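Side-chain contact in ATP-dependent kinase YFH7 (Saccharomyces cerevisiae, PDB 2GA8), which acts as an ATP-dependent kinase of the P-loop type and could take part in assembly of the endoplasmic reticulum membrane: residues Val11-Leu14 and Leu15-Ile19. Sequence-based numbering, arbitrary orientation.
Sequences VLQL and LDNRI
Leu14 holds CG anti to its own nitrogen (chi1 -178°), while Arg18 holds CG beside its nitrogen (chi1 -54°), and these two settings lay the side chains alongside each other, running in the same direction, across the last turn of helix 4-17. Leu14 CD1 approaches Arg18 CG at 3.6 Å, a contact of methyl against methylene. Arg18 then bends at chi2 and chi3, and its NE hydrogen-bonds to Asn22 OD1 beyond the helix. Successive i to i+4 backbone bonds support the turn: Leu15 N to Val11 O is 3.0 Å, and the same pattern runs through Asp16 and Asn17. On the exposed side, Gln13 and Asn17 run alongside with amide planes nearly parallel; their closest approach is Gln13 CG to Asn17 OD1 at 4.2 Å, and Gln13 NE2 lies 5.3 Å from Asn17 OD1, too far for a hydrogen bond. The opposite, buried side packs on the central parallel sheet, Val11 and Leu15 both touching Ile262; Asp16 OD1 forms a salt bridge with Lys225 of helix 222-227. The helix gives way at Arg18, whose backbone torsions are no longer helical, yet Arg18 N still reaches Leu14 O at 2.9 Å, with the N-H...O angle reduced to 140°.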
loop_
_atom_site.group_PDB
_atom_site.type_symbol
_atom_site.label_atom_id
_atom_site.label_comp_id
_atom_site.label_asym_id
_atom_site.label_seq_id
_atom_site.Cartn_x
_atom_site.Cartn_y
_atom_site.Cartn_z
ATOM N N VAL A 11 -16.665 -3.215 4.822
ATOM C CA VAL A 11 -16.089 -2.409 3.743
ATOM C C VAL A 11 -17.206 -1.959 2.797
ATOM O O VAL A 11 -17.279 -0.792 2.417
ATOM C CB VAL A 11 -15.040 -3.209 2.946
ATOM C CG1 VAL A 11 -14.606 -2.423 1.712
ATOM C CG2 VAL A 11 -13.840 -3.498 3.825
ATOM N N LEU A 12 -18.090 -2.884 2.430
ATOM C CA LEU A 12 -19.189 -2.545 1.536
ATOM C C LEU A 12 -20.151 -1.559 2.188
ATOM O O LEU A 12 -20.764 -0.737 1.509
ATOM C CB LEU A 12 -19.947 -3.807 1.108
ATOM C CG LEU A 12 -19.137 -4.794 0.264
ATOM C CD1 LEU A 12 -20.009 -5.980 -0.124
ATOM C CD2 LEU A 12 -18.619 -4.094 -0.980
ATOM N N GLN A 13 -20.287 -1.635 3.506
ATOM C CA GLN A 13 -21.185 -0.722 4.195
ATOM C C GLN A 13 -20.657 0.703 4.122
ATOM O O GLN A 13 -21.418 1.647 3.905
ATOM C CB GLN A 13 -21.357 -1.139 5.653
ATOM C CG GLN A 13 -22.261 -0.217 6.441
ATOM C CD GLN A 13 -22.657 -0.812 7.772
ATOM O OE1 GLN A 13 -21.805 -1.089 8.619
ATOM N NE2 GLN A 13 -23.955 -1.022 7.963
ATOM N N LEU A 14 -19.351 0.858 4.302
ATOM C CA LEU A 14 -18.750 2.186 4.246
ATOM C C LEU A 14 -18.789 2.722 2.822
ATOM O O LEU A 14 -19.111 3.887 2.602
ATOM C CB LEU A 14 -17.307 2.157 4.753
ATOM C CG LEU A 14 -16.611 3.529 4.761
ATOM C CD1 LEU A 14 -17.462 4.535 5.527
ATOM C CD2 LEU A 14 -15.243 3.412 5.396
ATOM N N LEU A 15 -18.477 1.872 1.849
ATOM C CA LEU A 15 -18.506 2.319 0.462
ATOM C C LEU A 15 -19.906 2.808 0.126
ATOM O O LEU A 15 -20.076 3.852 -0.494
ATOM C CB LEU A 15 -18.110 1.183 -0.489
ATOM C CG LEU A 15 -18.148 1.516 -1.986
ATOM C CD1 LEU A 15 -17.236 2.697 -2.280
ATOM C CD2 LEU A 15 -17.717 0.303 -2.797
ATOM N N ASP A 16 -20.915 2.057 0.552
ATOM C CA ASP A 16 -22.291 2.450 0.272
ATOM C C ASP A 16 -22.638 3.770 0.951
ATOM O O ASP A 16 -23.298 4.623 0.366
ATOM C CB ASP A 16 -23.263 1.370 0.739
ATOM C CG ASP A 16 -24.683 1.658 0.306
ATOM O OD1 ASP A 16 -24.951 1.589 -0.910
ATOM O OD2 ASP A 16 -25.524 1.968 1.175
ATOM N N ASN A 17 -22.195 3.930 2.190
ATOM C CA ASN A 17 -22.456 5.156 2.937
ATOM C C ASN A 17 -21.764 6.376 2.335
ATOM O O ASN A 17 -22.269 7.494 2.437
ATOM C CB ASN A 17 -22.011 4.986 4.390
ATOM C CG ASN A 17 -23.118 4.456 5.277
ATOM O OD1 ASN A 17 -22.863 3.889 6.340
ATOM N ND2 ASN A 17 -24.363 4.656 4.851
ATOM N N ARG A 18 -20.624 6.155 1.692
ATOM C CA ARG A 18 -19.845 7.244 1.103
ATOM C C ARG A 18 -19.908 7.294 -0.422
ATOM O O ARG A 18 -19.159 8.034 -1.055
ATOM C CB ARG A 18 -18.383 7.104 1.543
ATOM C CG ARG A 18 -18.195 7.021 3.048
ATOM C CD ARG A 18 -18.554 8.335 3.720
ATOM N NE ARG A 18 -17.690 9.416 3.253
ATOM C CZ ARG A 18 -17.745 10.668 3.691
ATOM N NH1 ARG A 18 -18.633 11.015 4.616
ATOM N NH2 ARG A 18 -16.901 11.574 3.216
ATOM N N ILE A 19 -20.817 6.519 -1.002
ATOM C CA ILE A 19 -20.974 6.427 -2.450
ATOM C C ILE A 19 -21.085 7.761 -3.196
ATOM O O ILE A 19 -20.602 7.889 -4.324
ATOM C CB ILE A 19 -22.207 5.555 -2.797
ATOM C CG1 ILE A 19 -22.097 5.048 -4.235
ATOM C CG2 ILE A 19 -23.490 6.357 -2.599
ATOM C CD1 ILE A 19 -20.948 4.078 -4.449
#